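Local structure of RickCE (Rickettsia bellii, 5HAM) at residues I14-T19 / D252-Q257; N56-E61 / E90-S95; N171-N174 / L180-L183; T202-D207 / E232-E237. The protein is a bacterial effector protease of the CE clan that probably acts as a deubiquitinase, the piece described here carrying its catalytic domain. All blocks are in the same frame, centred on the assembly; numbering follows the deposited sequence.

Interaction 1. Residues I14-T19 / D252-Q257; sequences ITHLLT and DAMFKQ
The imidazole of H16 takes the thioether of M254 over one face and the side-chain amide of Q257 at its edge. M254 CE stands 3.5 Å from H16 CG, above the ring and offset toward its rim, in a CH-pi contact; M254 SD lies 3.6 Å from the H16 ring centroid, a Met-aromatic contact over the same face. A bend in the M254 chain at chi2 (-148°) lays the thioether across the imidazole. Q257 arrives differently: extended beyond CG, its side chain meets that of H16 at about a right angle, yet the amide and imidazole planes are only 12° apart. H16 ND1 donates to Q257 OE1 at 2.5 Å, a bond so short that its exact geometry is doubtful, and bent at 136°. The contact joins helix 11-20 to the loop residue M254 and to Q257 in the first turn of helix 255-262, at the protein surface. L17, from the same helix 11-20, packs on H246, I249 and L250 of helix 238-251. The chemistry implies a ring held in two ways: the ND1 bond, if real despite its shortness, would help to set the turn about CB-CG, and the polarisable sulfur and methyl of M254 cover one face.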
loop_
_atom_site.group_PDB
_atom_site.type_symbol
_atom_site.label_atom_id
_atom_site.label_comp_id
_atom_site.label_asym_id
_atom_site.label_seq_id
_atom_site.Cartn_x
_atom_site.Cartn_y
_atom_site.Cartn_z
ATOM N N ILE A 14 -3.699 -2.479 11.208
ATOM C CA ILE A 14 -2.914 -1.256 11.202
ATOM C C ILE A 14 -3.778 -0.096 11.710
ATOM O O ILE A 14 -3.378 0.652 12.595
ATOM C CB ILE A 14 -2.357 -0.992 9.800
ATOM C CG1 ILE A 14 -1.264 -2.015 9.492
ATOM C CG2 ILE A 14 -1.803 0.415 9.685
ATOM C CD1 ILE A 14 -0.782 -1.971 8.066
ATOM N N THR A 15 -4.987 -0.007 11.172
ATOM C CA THR A 15 -5.956 1.017 11.541
ATOM C C THR A 15 -6.334 0.946 13.021
ATOM O O THR A 15 -6.350 1.962 13.698
ATOM C CB THR A 15 -7.204 0.923 10.625
ATOM O OG1 THR A 15 -6.830 1.333 9.304
ATOM C CG2 THR A 15 -8.288 1.824 11.090
ATOM N N HIS A 16 -6.607 -0.254 13.525
ATOM C CA HIS A 16 -6.958 -0.430 14.941
ATOM C C HIS A 16 -5.803 -0.107 15.877
ATOM O O HIS A 16 -5.976 0.567 16.893
ATOM C CB HIS A 16 -7.404 -1.867 15.224
ATOM C CG HIS A 16 -8.645 -2.270 14.499
ATOM N ND1 HIS A 16 -9.059 -3.581 14.393
ATOM C CD2 HIS A 16 -9.563 -1.530 13.830
ATOM C CE1 HIS A 16 -10.176 -3.631 13.695
ATOM N NE2 HIS A 16 -10.501 -2.406 13.338
ATOM N N LEU A 17 -4.631 -0.633 15.545
ATOM C CA LEU A 17 -3.435 -0.371 16.317
ATOM C C LEU A 17 -3.159 1.129 16.404
ATOM O O LEU A 17 -2.807 1.635 17.472
ATOM C CB LEU A 17 -2.253 -1.109 15.698
ATOM C CG LEU A 17 -2.300 -2.581 16.081
ATOM C CD1 LEU A 17 -1.393 -3.414 15.181
ATOM C CD2 LEU A 17 -1.918 -2.694 17.549
ATOM N N LEU A 18 -3.339 1.833 15.291
ATOM C CA LEU A 18 -3.080 3.268 15.254
ATOM C C LEU A 18 -4.096 4.022 16.088
ATOM O O LEU A 18 -3.734 4.829 16.948
ATOM C CB LEU A 18 -3.097 3.795 13.820
ATOM C CG LEU A 18 -1.840 3.504 12.997
ATOM C CD1 LEU A 18 -2.076 3.884 11.546
ATOM C CD2 LEU A 18 -0.644 4.241 13.570
ATOM N N THR A 19 -5.365 3.750 15.823
ATOM C CA THR A 19 -6.470 4.334 16.571
ATOM C C THR A 19 -6.358 4.107 18.087
ATOM O O THR A 19 -6.618 5.012 18.879
ATOM C CB THR A 19 -7.802 3.791 16.041
ATOM O OG1 THR A 19 -8.005 4.304 14.722
ATOM C CG2 THR A 19 -8.958 4.219 16.917
ATOM N N ASP A 252 -6.394 -6.501 24.150
ATOM C CA ASP A 252 -7.112 -5.571 25.009
ATOM C C ASP A 252 -8.236 -4.857 24.252
ATOM O O ASP A 252 -8.428 -3.655 24.432
ATOM C CB ASP A 252 -6.152 -4.562 25.644
ATOM C CG ASP A 252 -5.237 -5.200 26.682
ATOM O OD1 ASP A 252 -5.721 -6.045 27.466
ATOM O OD2 ASP A 252 -4.034 -4.858 26.715
ATOM N N ALA A 253 -8.960 -5.629 23.428
ATOM C CA ALA A 253 -10.140 -5.209 22.663
ATOM C C ALA A 253 -10.551 -6.280 21.643
ATOM O O ALA A 253 -11.601 -6.900 21.778
ATOM C CB ALA A 253 -9.905 -3.885 21.954
ATOM N N MET A 254 -9.711 -6.489 20.627
ATOM C CA MET A 254 -10.061 -7.313 19.465
ATOM C C MET A 254 -9.204 -8.571 19.320
ATOM O O MET A 254 -8.147 -8.552 18.678
ATOM C CB MET A 254 -9.944 -6.488 18.185
ATOM C CG MET A 254 -9.817 -5.000 18.427
ATOM S SD MET A 254 -10.580 -4.023 17.123
ATOM C CE MET A 254 -10.133 -2.384 17.680
ATOM N N PHE A 255 -9.699 -9.664 19.893
ATOM C CA PHE A 255 -8.971 -10.930 19.988
ATOM C C PHE A 255 -8.550 -11.543 18.647
ATOM O O PHE A 255 -7.423 -12.025 18.513
ATOM C CB PHE A 255 -9.793 -11.948 20.798
ATOM N N LYS A 256 -9.450 -11.531 17.665
ATOM C CA LYS A 256 -9.226 -12.224 16.388
ATOM C C LYS A 256 -8.029 -11.673 15.612
ATOM O O LYS A 256 -7.408 -12.378 14.817
ATOM C CB LYS A 256 -10.490 -12.185 15.518
ATOM N N GLN A 257 -7.704 -10.411 15.866
ATOM C CA GLN A 257 -6.622 -9.735 15.165
ATOM C C GLN A 257 -5.284 -9.952 15.869
ATOM O O GLN A 257 -4.222 -9.885 15.247
ATOM C CB GLN A 257 -6.963 -8.257 15.036
ATOM C CG GLN A 257 -8.446 -8.061 14.799
ATOM C CD GLN A 257 -8.758 -6.761 14.121
ATOM O OE1 GLN A 257 -8.004 -5.798 14.234
ATOM N NE2 GLN A 257 -9.875 -6.722 13.399
#

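Interaction 2. Residues N56-E61 / E90-S95; sequences NKILAE and EILKLS
The helical hairpin made by helices 52-69 and 75-93 is joined at the end remote from its connecting turn, where L92 points into the angle between I58 and L59. The CA atoms of L59 and L92 are 6.3 Å apart, near enough for one leucine to span the interface. Both methyls of L92 reach I58 CG2, CD1 at 3.8 Å and CD2 at 3.9 Å, so the fork of the leucine rests against a single branch of the isoleucine, the two side chains crossing at about a right angle. I58 CG2 is the branch anti to the backbone N; CG1 stands beside that nitrogen and runs off along another line, while I58 as a whole also touches K46 and D47 of helix 42-49. The second neighbour is approached closer to its backbone: L92 CD1 lies 4.0 Å from L59 CA. In this antiparallel pair L59 and L92 slide past one another in opposite directions, and L59 CD1 finishes 4.2 Å from L92 CB, beside the root of the other leucine. With CG turned anti to its own N (chi1 178°), L59 lies alongside L92 rather than meeting its methyls head on; L59 also touches E89. No hydrogen bond joins the segments; the close contacts are between apolar carbons. Helix 96-130 also packs on the second helix, R99 touching L92 and L102 touching I91. The chain turns into that helix at S95, the N-cap residue, whose OG makes a weak hydrogen bond to E98 N.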
loop_
_atom_site.group_PDB
_atom_site.type_symbol
_atom_site.label_atom_id
_atom_site.label_comp_id
_atom_site.label_asym_id
_atom_site.label_seq_id
_atom_site.Cartn_x
_atom_site.Cartn_y
_atom_site.Cartn_z
ATOM N N ASN A 56 -6.532 -14.510 -31.772
ATOM C CA ASN A 56 -6.098 -15.891 -31.895
ATOM C C ASN A 56 -4.617 -16.030 -31.568
ATOM O O ASN A 56 -4.175 -17.024 -30.983
ATOM C CB ASN A 56 -6.396 -16.427 -33.293
ATOM C CG ASN A 56 -6.406 -17.947 -33.342
ATOM O OD1 ASN A 56 -7.206 -18.590 -32.659
ATOM N ND2 ASN A 56 -5.523 -18.531 -34.158
ATOM N N LYS A 57 -3.857 -15.009 -31.931
ATOM C CA LYS A 57 -2.429 -15.022 -31.704
ATOM C C LYS A 57 -2.129 -14.954 -30.216
ATOM O O LYS A 57 -1.215 -15.616 -29.719
ATOM C CB LYS A 57 -1.767 -13.858 -32.435
ATOM N N ILE A 58 -2.905 -14.154 -29.501
ATOM C CA ILE A 58 -2.709 -14.023 -28.067
ATOM C C ILE A 58 -3.093 -15.314 -27.332
ATOM O O ILE A 58 -2.347 -15.797 -26.479
ATOM C CB ILE A 58 -3.445 -12.795 -27.518
ATOM C CG1 ILE A 58 -2.794 -11.517 -28.078
ATOM C CG2 ILE A 58 -3.408 -12.792 -26.000
ATOM C CD1 ILE A 58 -3.570 -10.246 -27.810
ATOM N N LEU A 59 -4.236 -15.888 -27.688
ATOM C CA LEU A 59 -4.666 -17.143 -27.086
ATOM C C LEU A 59 -3.579 -18.202 -27.275
ATOM O O LEU A 59 -3.222 -18.937 -26.352
ATOM C CB LEU A 59 -5.978 -17.610 -27.715
ATOM C CG LEU A 59 -6.475 -18.955 -27.174
ATOM C CD1 LEU A 59 -6.536 -18.962 -25.632
ATOM C CD2 LEU A 59 -7.823 -19.309 -27.776
ATOM N N ALA A 60 -3.031 -18.229 -28.481
ATOM C CA ALA A 60 -1.931 -19.119 -28.812
ATOM C C ALA A 60 -0.737 -18.935 -27.882
ATOM O O ALA A 60 -0.228 -19.913 -27.336
ATOM C CB ALA A 60 -1.505 -18.927 -30.269
ATOM N N GLU A 61 -0.287 -17.700 -27.685
ATOM C CA GLU A 61 0.858 -17.489 -26.807
ATOM C C GLU A 61 0.535 -17.861 -25.350
ATOM O O GLU A 61 1.383 -18.403 -24.632
ATOM C CB GLU A 61 1.417 -16.062 -26.941
ATOM C CG GLU A 61 0.564 -14.960 -26.318
ATOM C CD GLU A 61 0.936 -13.551 -26.789
ATOM O OE1 GLU A 61 1.324 -13.391 -27.970
ATOM O OE2 GLU A 61 0.829 -12.603 -25.975
ATOM N N GLU A 90 -8.887 -18.093 -19.737
ATOM C CA GLU A 90 -10.327 -18.032 -19.510
ATOM C C GLU A 90 -10.896 -16.747 -20.074
ATOM O O GLU A 90 -11.968 -16.741 -20.681
ATOM C CB GLU A 90 -10.675 -18.116 -18.020
ATOM C CG GLU A 90 -10.310 -19.414 -17.329
ATOM C CD GLU A 90 -11.108 -20.614 -17.799
ATOM O OE1 GLU A 90 -11.996 -20.479 -18.674
ATOM O OE2 GLU A 90 -10.838 -21.718 -17.279
ATOM N N ILE A 91 -10.175 -15.659 -19.858
ATOM C CA ILE A 91 -10.605 -14.359 -20.335
ATOM C C ILE A 91 -10.693 -14.343 -21.852
ATOM O O ILE A 91 -11.667 -13.855 -22.415
ATOM C CB ILE A 91 -9.676 -13.243 -19.817
ATOM C CG1 ILE A 91 -10.037 -12.916 -18.362
ATOM C CG2 ILE A 91 -9.815 -11.980 -20.641
ATOM C CD1 ILE A 91 -8.981 -12.099 -17.635
ATOM N N LEU A 92 -9.697 -14.915 -22.512
ATOM C CA LEU A 92 -9.675 -14.903 -23.966
ATOM C C LEU A 92 -10.774 -15.764 -24.559
ATOM O O LEU A 92 -11.162 -15.568 -25.708
ATOM C CB LEU A 92 -8.311 -15.338 -24.493
ATOM C CG LEU A 92 -7.258 -14.275 -24.192
ATOM C CD1 LEU A 92 -5.898 -14.916 -24.048
ATOM C CD2 LEU A 92 -7.269 -13.222 -25.292
ATOM N N LYS A 93 -11.275 -16.708 -23.771
ATOM C CA LYS A 93 -12.387 -17.559 -24.203
ATOM C C LYS A 93 -13.777 -16.903 -24.090
ATOM O O LYS A 93 -14.735 -17.405 -24.656
ATOM C CB LYS A 93 -12.399 -18.872 -23.418
ATOM C CG LYS A 93 -11.400 -19.921 -23.856
ATOM C CD LYS A 93 -11.501 -21.119 -22.894
ATOM C CE LYS A 93 -10.530 -22.255 -23.224
ATOM N NZ LYS A 93 -10.369 -23.189 -22.060
ATOM N N LEU A 94 -13.889 -15.807 -23.356
ATOM C CA LEU A 94 -15.160 -15.111 -23.217
ATOM C C LEU A 94 -15.626 -14.429 -24.502
ATOM O O LEU A 94 -14.853 -14.241 -25.428
ATOM C CB LEU A 94 -15.060 -14.055 -22.106
ATOM C CG LEU A 94 -14.727 -14.604 -20.717
ATOM C CD1 LEU A 94 -14.395 -13.472 -19.769
ATOM C CD2 LEU A 94 -15.903 -15.445 -20.222
ATOM N N SER A 95 -16.896 -14.042 -24.534
ATOM C CA SER A 95 -17.427 -13.251 -25.630
ATOM C C SER A 95 -16.783 -11.866 -25.658
ATOM O O SER A 95 -16.392 -11.334 -24.612
ATOM C CB SER A 95 -18.947 -13.118 -25.500
ATOM O OG SER A 95 -19.309 -12.506 -24.275
#

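Interaction 3. Residues N171-N174 / L180-L183; sequences NSIN and LPKL
I173 lays its CG1 branch over the CD2 methyl of L180, the two carbons 3.5 Å apart and the side chains crossing at about a right angle. The contact sits at the start of the crossover of a beta-alpha-beta unit: helix 175-188 links the neighbouring parallel strands 160-166 and 196-199, and the loop ahead of it folds back on its second turn. I173 CG1 stands anti to the backbone N (chi1 -163°), which puts it against L180, and the extended chi2 carries CD1 on past the same methyl; CG2 takes the crowded position between N and C and comes to 4.2 Å from P181 CG. F165 touches both I173 and L180, so their apolar ends face the sheet, with I197 and F35 also around them. The proline ring is bordered by two oxygens: P181 CD is 3.2 Å from I173 O, and N174 OD1 approaches P181 CG to 3.5 Å. Helix 175-188 is kinked here: P181 N carries no hydrogen, and L180 N, unbonded to the turn before, gives its own to a water at 3.2 Å. That water donates to I173 O at 2.6 Å, which ties loop to helix. The loop is itself anchored to strand 196-199, I173 N bonding to D199 OD2, and is folded by an ST turn in which S172 OG accepts from N174 N at 2.9 Å with an N-H...O angle of 153°.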
loop_
_atom_site.group_PDB
_atom_site.type_symbol
_atom_site.label_atom_id
_atom_site.label_comp_id
_atom_site.label_asym_id
_atom_site.label_seq_id
_atom_site.Cartn_x
_atom_site.Cartn_y
_atom_site.Cartn_z
ATOM N N ASN A 171 13.414 1.087 1.461
ATOM C CA ASN A 171 13.223 1.792 0.188
ATOM C C ASN A 171 12.949 3.263 0.433
ATOM O O ASN A 171 12.414 3.628 1.480
ATOM C CB ASN A 171 12.029 1.237 -0.582
ATOM C CG ASN A 171 12.136 -0.232 -0.828
ATOM O OD1 ASN A 171 12.976 -0.679 -1.608
ATOM N ND2 ASN A 171 11.273 -1.003 -0.171
ATOM N N SER A 172 13.293 4.110 -0.530
ATOM C CA SER A 172 12.971 5.525 -0.406
ATOM C C SER A 172 11.498 5.687 -0.756
ATOM O O SER A 172 10.870 4.753 -1.233
ATOM C CB SER A 172 13.809 6.368 -1.368
ATOM O OG SER A 172 13.233 6.351 -2.668
ATOM N N ILE A 173 10.971 6.891 -0.542
ATOM C CA ILE A 173 9.603 7.240 -0.902
ATOM C C ILE A 173 9.374 7.196 -2.421
ATOM O O ILE A 173 8.236 7.284 -2.868
ATOM C CB ILE A 173 9.230 8.647 -0.346
ATOM C CG1 ILE A 173 7.726 8.866 -0.329
ATOM C CG2 ILE A 173 9.911 9.777 -1.121
ATOM C CD1 ILE A 173 7.379 10.273 0.041
ATOM N N ASN A 174 10.455 7.049 -3.199
ATOM C CA ASN A 174 10.381 6.988 -4.667
ATOM C C ASN A 174 10.164 5.598 -5.208
ATOM O O ASN A 174 10.097 5.398 -6.410
ATOM C CB ASN A 174 11.651 7.544 -5.296
ATOM C CG ASN A 174 11.790 9.029 -5.072
ATOM O OD1 ASN A 174 10.842 9.788 -5.273
ATOM N ND2 ASN A 174 12.956 9.449 -4.623
ATOM N N LEU A 180 4.127 7.533 -5.354
ATOM C CA LEU A 180 3.642 8.343 -4.226
ATOM C C LEU A 180 3.953 9.863 -4.364
ATOM O O LEU A 180 3.061 10.715 -4.195
ATOM C CB LEU A 180 4.117 7.751 -2.877
ATOM C CG LEU A 180 3.863 8.562 -1.602
ATOM C CD1 LEU A 180 2.377 8.898 -1.452
ATOM C CD2 LEU A 180 4.369 7.808 -0.383
ATOM N N PRO A 181 5.211 10.212 -4.671
ATOM C CA PRO A 181 5.468 11.631 -4.929
ATOM C C PRO A 181 4.642 12.175 -6.085
ATOM O O PRO A 181 4.274 13.338 -6.027
ATOM C CB PRO A 181 6.964 11.657 -5.269
ATOM C CG PRO A 181 7.516 10.552 -4.443
ATOM C CD PRO A 181 6.462 9.458 -4.491
ATOM N N LYS A 182 4.355 11.357 -7.098
ATOM C CA LYS A 182 3.460 11.777 -8.174
ATOM C C LYS A 182 2.052 12.055 -7.641
ATOM O O LYS A 182 1.374 12.976 -8.103
ATOM C CB LYS A 182 3.379 10.731 -9.298
ATOM C CG LYS A 182 4.657 10.556 -10.125
ATOM C CD LYS A 182 5.497 11.828 -10.196
ATOM C CE LYS A 182 6.858 11.583 -10.870
ATOM N NZ LYS A 182 7.796 12.739 -10.680
ATOM N N LEU A 183 1.608 11.252 -6.676
ATOM C CA LEU A 183 0.292 11.460 -6.091
ATOM C C LEU A 183 0.289 12.748 -5.287
ATOM O O LEU A 183 -0.620 13.558 -5.407
ATOM C CB LEU A 183 -0.097 10.297 -5.189
ATOM C CG LEU A 183 -1.411 10.476 -4.423
ATOM C CD1 LEU A 183 -2.611 10.567 -5.385
ATOM C CD2 LEU A 183 -1.579 9.336 -3.430
HETATM O O HOH W 1 6.946 6.148 -4.785
#

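Interaction 4. Residues T202-D207 / E232-E237; sequences TKQQTD and EESKGE
S234 sits tightly against the root of Q204, their CA atoms 5.2 Å apart. S234 CB lies 3.2 Å from Q204 O, while S234 OG rests alongside the aliphatic part of the glutamine, 3.4 Å from Q204 CG. That hydroxyl is turned beside its own backbone N (chi1 -73°) and is bonded back to S230 O, so it meets the Q204 methylenes as packing. The glutamine amide extends past the serine and is gripped at both atoms, OE1 by N218 ND2 and NE2 by L229 O; F214 of helix 211-223 touches both Q204 and S234. The neighbouring pair is far looser. Q205 OE1 and S234 O stand 4.5 Å apart, and a water between them lies 2.5 Å from Q205 OE1 and 2.6 Å from S234 O; it has more acceptors around it than protons to give, so the bridge may be shared. Farther out on the exposed side, K235 NZ makes a salt bridge with E232 OE1 at 3.1 Å, on the syn side but 34° out of the carboxylate plane, within its own segment. The arrangement belongs to the RickCE-like catalytic domain: the loop running from edge strand 196-199 to helix 211-223 is backed by the short, weakly bonded helical turn at about 231-234.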
loop_
_atom_site.group_PDB
_atom_site.type_symbol
_atom_site.label_atom_id
_atom_site.label_comp_id
_atom_site.label_asym_id
_atom_site.label_seq_id
_atom_site.Cartn_x
_atom_site.Cartn_y
_atom_site.Cartn_z
ATOM N N THR A 202 14.645 5.021 6.704
ATOM C CA THR A 202 15.310 4.261 7.743
ATOM C C THR A 202 14.988 2.800 7.567
ATOM O O THR A 202 13.869 2.370 7.845
ATOM C CB THR A 202 14.861 4.705 9.120
ATOM O OG1 THR A 202 15.049 6.114 9.230
ATOM C CG2 THR A 202 15.659 3.982 10.205
ATOM N N LYS A 203 15.965 2.048 7.075
ATOM C CA LYS A 203 15.790 0.624 6.930
ATOM C C LYS A 203 15.641 0.060 8.328
ATOM O O LYS A 203 16.479 0.314 9.200
ATOM C CB LYS A 203 16.992 -0.014 6.224
ATOM C CG LYS A 203 16.901 -1.525 6.148
ATOM C CD LYS A 203 18.242 -2.172 5.817
ATOM C CE LYS A 203 18.203 -2.918 4.481
ATOM N NZ LYS A 203 19.436 -3.754 4.235
ATOM N N GLN A 204 14.573 -0.693 8.550
ATOM C CA GLN A 204 14.332 -1.248 9.873
ATOM C C GLN A 204 14.395 -2.765 9.881
ATOM O O GLN A 204 15.089 -3.358 10.700
ATOM C CB GLN A 204 13.016 -0.724 10.450
ATOM C CG GLN A 204 13.141 0.711 10.836
ATOM C CD GLN A 204 11.811 1.395 11.062
ATOM O OE1 GLN A 204 10.835 1.142 10.350
ATOM N NE2 GLN A 204 11.765 2.277 12.062
ATOM N N GLN A 205 13.689 -3.391 8.952
ATOM C CA GLN A 205 13.726 -4.843 8.837
ATOM C C GLN A 205 13.389 -5.228 7.415
ATOM O O GLN A 205 12.470 -4.666 6.818
ATOM C CB GLN A 205 12.744 -5.486 9.819
ATOM C CG GLN A 205 12.773 -7.009 9.795
ATOM C CD GLN A 205 12.190 -7.616 11.046
ATOM O OE1 GLN A 205 12.159 -6.982 12.098
ATOM N NE2 GLN A 205 11.716 -8.852 10.941
ATOM N N THR A 206 14.125 -6.180 6.855
ATOM C CA THR A 206 13.917 -6.530 5.449
ATOM C C THR A 206 12.903 -7.641 5.216
ATOM O O THR A 206 12.696 -8.047 4.089
ATOM C CB THR A 206 15.222 -6.880 4.742
ATOM O OG1 THR A 206 15.817 -8.010 5.385
ATOM C CG2 THR A 206 16.173 -5.709 4.818
ATOM N N ASP A 207 12.268 -8.126 6.274
ATOM C CA ASP A 207 11.146 -9.036 6.101
ATOM C C ASP A 207 9.891 -8.245 5.766
ATOM O O ASP A 207 9.492 -7.345 6.515
ATOM C CB ASP A 207 10.907 -9.859 7.363
ATOM C CG ASP A 207 12.147 -10.589 7.819
ATOM O OD1 ASP A 207 13.246 -10.249 7.336
ATOM O OD2 ASP A 207 12.025 -11.497 8.667
ATOM N N GLU A 232 19.775 0.578 13.848
ATOM C CA GLU A 232 20.448 -0.117 14.939
ATOM C C GLU A 232 19.481 -0.760 15.947
ATOM O O GLU A 232 19.569 -1.958 16.226
ATOM C CB GLU A 232 21.425 0.836 15.636
ATOM C CG GLU A 232 22.505 0.166 16.469
ATOM C CD GLU A 232 23.526 -0.617 15.639
ATOM O OE1 GLU A 232 23.354 -0.749 14.402
ATOM O OE2 GLU A 232 24.512 -1.103 16.239
ATOM N N GLU A 233 18.547 0.029 16.470
ATOM C CA GLU A 233 17.547 -0.481 17.415
ATOM C C GLU A 233 16.564 -1.472 16.794
ATOM O O GLU A 233 15.859 -2.183 17.502
ATOM C CB GLU A 233 16.750 0.673 18.026
ATOM C CG GLU A 233 17.600 1.749 18.677
ATOM C CD GLU A 233 16.855 3.083 18.811
ATOM O OE1 GLU A 233 16.043 3.427 17.910
ATOM O OE2 GLU A 233 17.088 3.787 19.820
ATOM N N SER A 234 16.494 -1.509 15.473
ATOM C CA SER A 234 15.485 -2.323 14.821
ATOM C C SER A 234 15.970 -3.737 14.619
ATOM O O SER A 234 15.176 -4.636 14.380
ATOM C CB SER A 234 15.088 -1.708 13.497
ATOM O OG SER A 234 14.308 -0.556 13.727
ATOM N N LYS A 235 17.279 -3.928 14.732
ATOM C CA LYS A 235 17.885 -5.246 14.578
ATOM C C LYS A 235 17.347 -6.219 15.623
ATOM O O LYS A 235 16.688 -5.814 16.580
ATOM C CB LYS A 235 19.411 -5.134 14.683
ATOM C CG LYS A 235 20.028 -4.231 13.625
ATOM C CD LYS A 235 21.548 -4.211 13.693
ATOM C CE LYS A 235 22.149 -3.370 12.566
ATOM N NZ LYS A 235 23.640 -3.286 12.652
ATOM N N GLY A 236 17.616 -7.507 15.426
ATOM C CA GLY A 236 17.282 -8.518 16.415
ATOM C C GLY A 236 15.811 -8.877 16.466
ATOM O O GLY A 236 15.160 -9.024 15.430
ATOM N N GLU A 237 15.284 -9.021 17.678
ATOM C CA GLU A 237 13.892 -9.432 17.864
ATOM C C GLU A 237 12.915 -8.266 18.123
ATOM O O GLU A 237 11.775 -8.487 18.544
ATOM C CB GLU A 237 13.794 -10.477 18.981
HETATM O O HOH W 2 13.573 -6.617 14.116
#

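In the fold
From the N terminus, helix 11-20 opens interaction 1, which closes only at the loop and first turn of the last helix and so encloses the other three, tying the two ends of the chain together. Interaction 2 closes first, within the helical arm ahead of the long helix 96-130, about 45 Å from interaction 1 between centres. Interaction 3 then closes a short span, the first turns of helix 175-188, at the start of the crossover between strands 160-166 and 196-199, and interaction 4 ties the loop after strand 196-199 to helix 231-234. Interactions 2, 3 and 4 follow in series and none cross; 3 and 4 come within about 6 Å at their nearest atoms, both in the catalytic domain.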